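Local coordinates for protein haloalkane dehalogenase (Mycobacterium rhodesiae, PDB 4MJ3) that catalyses the hydrolytic cleavage of carbon–halogen bonds in haloalkanes, probably yielding the alcohol and a halide ion as other haloalkane dehalogenases do, at residues A[54-59]-A[178-183]; A[162-167]-A[211-216]. All blocks are in the same frame, centred on the assembly; numbering follows the deposited sequence.

From the N terminus, the chain first reaches 54-59, in the loop that leaves strand 48-52 of the central sheet. It then completes the strands up to 140-145 and enters a helical excursion, where 162-167 lies on helix 159-170, 178-183 ends helix 176-182, and 211-216 runs on from the end of helix 207-211. Interaction 1 closes a loop of 118 intervening residues and interaction 2 a shorter one of 43. The two loops cross, because their segments alternate along the chain. Interaction 1 ties the helical excursion to the sheet-borne loop, whereas interaction 2 joins two parts of the excursion itself. Their centres are about 13 Å apart, and Glu55 and Ile179 of interaction 1 both touch Trp164 of interaction 2.

Interaction 1 (A[54-59]-A[178-183]); sequences GEPSWS and QIVNGG
Pro56 turns its ring toward helix 176-182 and rests on Ile179, the two side chains crossing at a slant. Its outermost ring carbon does most of the touching: Pro56 CG lies 3.7 Å from Ile179 CG2, and Pro56 CD is 3.8 Å from the same Ile179 CG2. In Ile179 the branch is set so that CG2 is anti to the backbone N, which presents this methyl to the proline, while CG1 runs anti to the carbonyl carbon. The next residue of the helix adds a looser contact, Val180 CG2 to Pro56 CD at 4.3 Å. The peptide bond before Pro56 is cis, part of a tight bend in which Ser57 N donates to Gly54 O at 3.0 Å. Beyond the pair, Trp164 and Phe167 of helix 159-170 also touch Ile179, and Tyr196 of helix 190-197 touches both Val180 and Ser57. The bend belongs to the His-Gly-X-Pro motif of alpha/beta hydrolases, whose X residue, here Glu55, donates its backbone N to Asp123. With carbon meeting carbon at van der Waals distance in a buried setting, the contact rests on shape and the exclusion of water rather than on directional polar bonds.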
loop_
_atom_site.group_PDB
_atom_site.type_symbol
_atom_site.label_atom_id
_atom_site.label_comp_id
_atom_site.label_asym_id
_atom_site.label_seq_id
_atom_site.Cartn_x
_atom_site.Cartn_y
_atom_site.Cartn_z
ATOM N N GLY A 54 -1.836 0.840 2.183
ATOM C CA GLY A 54 -3.134 1.163 1.639
ATOM C C GLY A 54 -4.029 1.897 2.615
ATOM O O GLY A 54 -3.591 2.727 3.407
ATOM N N GLU A 55 -5.306 1.568 2.528
ATOM C CA GLU A 55 -6.360 2.224 3.277
ATOM C C GLU A 55 -6.499 1.631 4.683
ATOM O O GLU A 55 -6.439 0.411 4.851
ATOM C CB GLU A 55 -7.666 1.984 2.475
ATOM C CG GLU A 55 -8.968 2.249 3.209
ATOM C CD GLU A 55 -9.342 3.716 3.347
ATOM O OE1 GLU A 55 -8.484 4.576 3.111
ATOM O OE2 GLU A 55 -10.533 3.986 3.663
ATOM N N PRO A 56 -6.733 2.471 5.714
ATOM C CA PRO A 56 -6.530 3.908 5.861
ATOM C C PRO A 56 -5.241 4.069 6.674
ATOM O O PRO A 56 -5.228 4.705 7.722
ATOM C CB PRO A 56 -7.710 4.329 6.716
ATOM C CG PRO A 56 -7.962 3.142 7.599
ATOM C CD PRO A 56 -7.336 1.915 6.944
ATOM N N SER A 57 -4.178 3.434 6.215
ATOM C CA SER A 57 -2.925 3.382 6.985
ATOM C C SER A 57 -1.923 4.389 6.428
ATOM O O SER A 57 -2.305 5.351 5.744
ATOM C CB SER A 57 -2.385 1.957 6.974
ATOM O OG SER A 57 -1.996 1.563 5.678
ATOM N N TRP A 58 -0.660 4.242 6.828
ATOM C CA TRP A 58 0.437 4.982 6.220
ATOM C C TRP A 58 1.719 4.213 6.474
ATOM O O TRP A 58 1.653 3.058 6.925
ATOM C CB TRP A 58 0.498 6.433 6.710
ATOM C CG TRP A 58 0.695 6.710 8.177
ATOM C CD1 TRP A 58 -0.211 6.522 9.184
ATOM C CD2 TRP A 58 1.844 7.338 8.791
ATOM N NE1 TRP A 58 0.328 6.964 10.391
ATOM C CE2 TRP A 58 1.577 7.456 10.164
ATOM C CE3 TRP A 58 3.068 7.823 8.299
ATOM C CZ2 TRP A 58 2.482 8.046 11.050
ATOM C CZ3 TRP A 58 3.978 8.378 9.185
ATOM C CH2 TRP A 58 3.670 8.510 10.529
ATOM N N SER A 59 2.873 4.815 6.172
ATOM C CA SER A 59 4.160 4.097 6.253
ATOM C C SER A 59 4.518 3.586 7.652
ATOM O O SER A 59 5.317 2.662 7.795
ATOM C CB SER A 59 5.279 4.960 5.691
ATOM O OG SER A 59 5.084 5.124 4.285
ATOM N N GLN A 178 -8.636 2.550 14.908
ATOM C CA GLN A 178 -9.504 1.431 15.250
ATOM C C GLN A 178 -9.848 0.563 14.039
ATOM O O GLN A 178 -10.120 -0.639 14.194
ATOM C CB GLN A 178 -10.759 1.884 15.990
ATOM C CG GLN A 178 -10.514 2.219 17.454
ATOM C CD GLN A 178 -10.175 1.008 18.323
ATOM O OE1 GLN A 178 -10.302 -0.148 17.899
ATOM N NE2 GLN A 178 -9.736 1.270 19.560
ATOM N N ILE A 179 -9.844 1.146 12.832
ATOM C CA ILE A 179 -10.035 0.343 11.618
ATOM C C ILE A 179 -8.865 -0.598 11.440
ATOM O O ILE A 179 -9.046 -1.775 11.109
ATOM C CB ILE A 179 -10.267 1.234 10.373
ATOM C CG1 ILE A 179 -11.648 1.863 10.439
ATOM C CG2 ILE A 179 -10.075 0.454 9.063
ATOM C CD1 ILE A 179 -11.817 3.073 9.529
ATOM N N VAL A 180 -7.641 -0.101 11.638
ATOM C CA VAL A 180 -6.468 -0.963 11.519
ATOM C C VAL A 180 -6.510 -2.051 12.584
ATOM O O VAL A 180 -6.272 -3.223 12.293
ATOM C CB VAL A 180 -5.139 -0.166 11.601
ATOM C CG1 VAL A 180 -3.936 -1.096 11.507
ATOM C CG2 VAL A 180 -5.062 0.856 10.469
ATOM N N ASN A 181 -6.848 -1.684 13.818
ATOM C CA ASN A 181 -7.066 -2.685 14.865
ATOM C C ASN A 181 -8.116 -3.725 14.483
ATOM O O ASN A 181 -7.952 -4.931 14.734
ATOM C CB ASN A 181 -7.459 -2.017 16.178
ATOM C CG ASN A 181 -7.520 -2.992 17.335
ATOM O OD1 ASN A 181 -6.598 -3.778 17.554
ATOM N ND2 ASN A 181 -8.617 -2.967 18.063
ATOM N N GLY A 182 -9.175 -3.258 13.833
ATOM C CA GLY A 182 -10.248 -4.117 13.360
ATOM C C GLY A 182 -9.770 -5.196 12.421
ATOM O O GLY A 182 -10.303 -6.305 12.438
ATOM N N GLY A 183 -8.743 -4.880 11.620
ATOM C CA GLY A 183 -8.209 -5.797 10.640
ATOM C C GLY A 183 -6.926 -6.485 11.044
ATOM O O GLY A 183 -6.197 -7.000 10.174
#

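Interaction 2 (A[162-167]-A[211-216]); sequences LAWQKF and QFPMLV
The backbones approach most closely at Gln165 and Pro213, whose CA atoms are 5.5 Å apart, as helix 159-170 passes the short helical bend that follows helix 207-211. Gln165 carries the polar part of the contact. CG stands anti to the backbone N (chi1 -170°) and the chain stays extended beyond it, so the amide reaches across to the bend. There Gln165 NE2 donates to Pro213 O at 2.9 Å with a nearly straight N-H...O angle of 172°. The acceptor lies in the plane of the glutamine amide, yet the donor comes in from above the plane of the proline carbonyl, well off its lone pairs. Nearer the backbone, Gln165 CG packs 4.0 Å from Pro213 CB. Met214, a selenomethionine, bends back at chi2 and chi3, bringing Met214 SE to 4.0 Å from Gln165 NE2, with the two side chains roughly perpendicular. Pro213 CG meets the Trp164 indole obliquely, 3.7 Å from Trp164 CZ2. Glu55, from the loop after strand 48-52, touches both Trp164 and Pro213. Helix 159-170 and the bend are parts of the helical insertion between strand 140-145 and helix 225-235, consistent with the cap that covers the active site in haloalkane dehalogenases of the alpha/beta hydrolase fold.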
loop_
_atom_site.group_PDB
_atom_site.type_symbol
_atom_site.label_atom_id
_atom_site.label_comp_id
_atom_site.label_asym_id
_atom_site.label_seq_id
_atom_site.Cartn_x
_atom_site.Cartn_y
_atom_site.Cartn_z
ATOM N N LEU A 162 -17.566 -5.889 0.804
ATOM C CA LEU A 162 -18.771 -5.056 0.831
ATOM C C LEU A 162 -19.155 -4.568 2.232
ATOM O O LEU A 162 -19.645 -3.440 2.412
ATOM C CB LEU A 162 -19.956 -5.786 0.172
ATOM C CG LEU A 162 -19.774 -6.011 -1.339
ATOM C CD1 LEU A 162 -20.894 -6.880 -1.878
ATOM C CD2 LEU A 162 -19.728 -4.681 -2.085
ATOM N N ALA A 163 -18.922 -5.398 3.239
ATOM C CA ALA A 163 -19.220 -5.005 4.625
ATOM C C ALA A 163 -18.290 -3.875 5.066
ATOM O O ALA A 163 -18.716 -2.908 5.716
ATOM C CB ALA A 163 -19.066 -6.198 5.544
ATOM N N TRP A 164 -17.021 -3.997 4.706
ATOM C CA TRP A 164 -16.043 -2.925 4.970
ATOM C C TRP A 164 -16.456 -1.653 4.223
ATOM O O TRP A 164 -16.508 -0.557 4.801
ATOM C CB TRP A 164 -14.604 -3.348 4.616
ATOM C CG TRP A 164 -13.748 -2.176 4.231
ATOM C CD1 TRP A 164 -13.286 -1.892 2.977
ATOM C CD2 TRP A 164 -13.385 -1.068 5.048
ATOM N NE1 TRP A 164 -12.579 -0.724 2.988
ATOM C CE2 TRP A 164 -12.650 -0.181 4.242
ATOM C CE3 TRP A 164 -13.569 -0.747 6.411
ATOM C CZ2 TRP A 164 -12.136 1.017 4.733
ATOM C CZ3 TRP A 164 -13.057 0.437 6.887
ATOM C CH2 TRP A 164 -12.342 1.297 6.060
ATOM N N GLN A 165 -16.787 -1.790 2.942
ATOM C CA GLN A 165 -17.153 -0.625 2.150
ATOM C C GLN A 165 -18.317 0.137 2.788
ATOM O O GLN A 165 -18.260 1.368 2.970
ATOM C CB GLN A 165 -17.503 -1.038 0.708
ATOM C CG GLN A 165 -17.653 0.153 -0.219
ATOM C CD GLN A 165 -18.189 -0.247 -1.573
ATOM O OE1 GLN A 165 -19.273 -0.831 -1.669
ATOM N NE2 GLN A 165 -17.449 0.069 -2.624
ATOM N N LYS A 166 -19.378 -0.578 3.134
ATOM C CA LYS A 166 -20.549 0.018 3.782
ATOM C C LYS A 166 -20.185 0.726 5.094
ATOM O O LYS A 166 -20.565 1.884 5.316
ATOM C CB LYS A 166 -21.623 -1.056 3.999
ATOM C CG LYS A 166 -22.943 -0.542 4.548
ATOM C CD LYS A 166 -23.915 -1.701 4.685
ATOM C CE LYS A 166 -25.283 -1.271 5.143
ATOM N NZ LYS A 166 -25.281 -1.126 6.617
ATOM N N PHE A 167 -19.419 0.057 5.954
ATOM C CA PHE A 167 -18.967 0.674 7.213
ATOM C C PHE A 167 -18.213 1.973 6.947
ATOM O O PHE A 167 -18.438 3.002 7.629
ATOM C CB PHE A 167 -18.101 -0.289 8.008
ATOM C CG PHE A 167 -17.445 0.350 9.194
ATOM C CD1 PHE A 167 -18.136 0.506 10.388
ATOM C CD2 PHE A 167 -16.173 0.872 9.089
ATOM C CE1 PHE A 167 -17.544 1.131 11.468
ATOM C CE2 PHE A 167 -15.572 1.494 10.175
ATOM C CZ PHE A 167 -16.276 1.642 11.354
ATOM N N GLN A 211 -12.976 8.233 0.546
ATOM C CA GLN A 211 -13.212 7.938 -0.862
ATOM C C GLN A 211 -12.632 6.580 -1.280
ATOM O O GLN A 211 -13.186 5.947 -2.191
ATOM C CB GLN A 211 -12.712 9.070 -1.769
ATOM C CG GLN A 211 -13.112 8.951 -3.252
ATOM C CD GLN A 211 -14.617 8.969 -3.504
ATOM O OE1 GLN A 211 -15.436 9.147 -2.599
ATOM N NE2 GLN A 211 -14.987 8.745 -4.753
ATOM N N PHE A 212 -11.548 6.129 -0.655
ATOM C CA PHE A 212 -10.858 4.940 -1.168
ATOM C C PHE A 212 -11.751 3.735 -1.426
ATOM O O PHE A 212 -11.687 3.132 -2.498
ATOM C CB PHE A 212 -9.688 4.480 -0.280
ATOM C CG PHE A 212 -8.329 4.636 -0.930
ATOM C CD1 PHE A 212 -8.166 4.483 -2.304
ATOM C CD2 PHE A 212 -7.211 4.861 -0.151
ATOM C CE1 PHE A 212 -6.927 4.621 -2.885
ATOM C CE2 PHE A 212 -5.976 5.033 -0.726
ATOM C CZ PHE A 212 -5.821 4.876 -2.097
ATOM N N PRO A 213 -12.607 3.391 -0.468
ATOM C CA PRO A 213 -13.426 2.190 -0.684
ATOM C C PRO A 213 -14.404 2.310 -1.862
ATOM O O PRO A 213 -14.821 1.283 -2.425
ATOM C CB PRO A 213 -14.182 2.046 0.640
ATOM C CG PRO A 213 -13.281 2.705 1.629
ATOM C CD PRO A 213 -12.785 3.913 0.900
HETATM N N MSE A 214 -14.770 3.532 -2.239
HETATM C CA MSE A 214 -15.637 3.756 -3.414
HETATM C C MSE A 214 -14.879 3.662 -4.715
HETATM O O MSE A 214 -15.491 3.579 -5.782
HETATM C CB MSE A 214 -16.342 5.116 -3.346
HETATM C CG MSE A 214 -17.151 5.322 -2.064
HETATM SE SE MSE A 214 -18.342 3.792 -1.646
HETATM C CE MSE A 214 -19.499 3.883 -3.243
ATOM N N LEU A 215 -13.552 3.646 -4.661
ATOM C CA LEU A 215 -12.712 3.554 -5.861
ATOM C C LEU A 215 -12.396 2.120 -6.259
ATOM O O LEU A 215 -11.797 1.896 -7.300
ATOM C CB LEU A 215 -11.396 4.330 -5.658
ATOM C CG LEU A 215 -11.561 5.836 -5.375
ATOM C CD1 LEU A 215 -10.190 6.463 -5.204
ATOM C CD2 LEU A 215 -12.332 6.536 -6.484
ATOM N N VAL A 216 -12.749 1.158 -5.415
ATOM C CA VAL A 216 -12.449 -0.246 -5.703
ATOM C C VAL A 216 -13.391 -0.694 -6.829
ATOM O O VAL A 216 -14.597 -0.613 -6.682
ATOM C CB VAL A 216 -12.663 -1.157 -4.483
ATOM C CG1 VAL A 216 -12.415 -2.628 -4.869
ATOM C CG2 VAL A 216 -11.746 -0.754 -3.347
#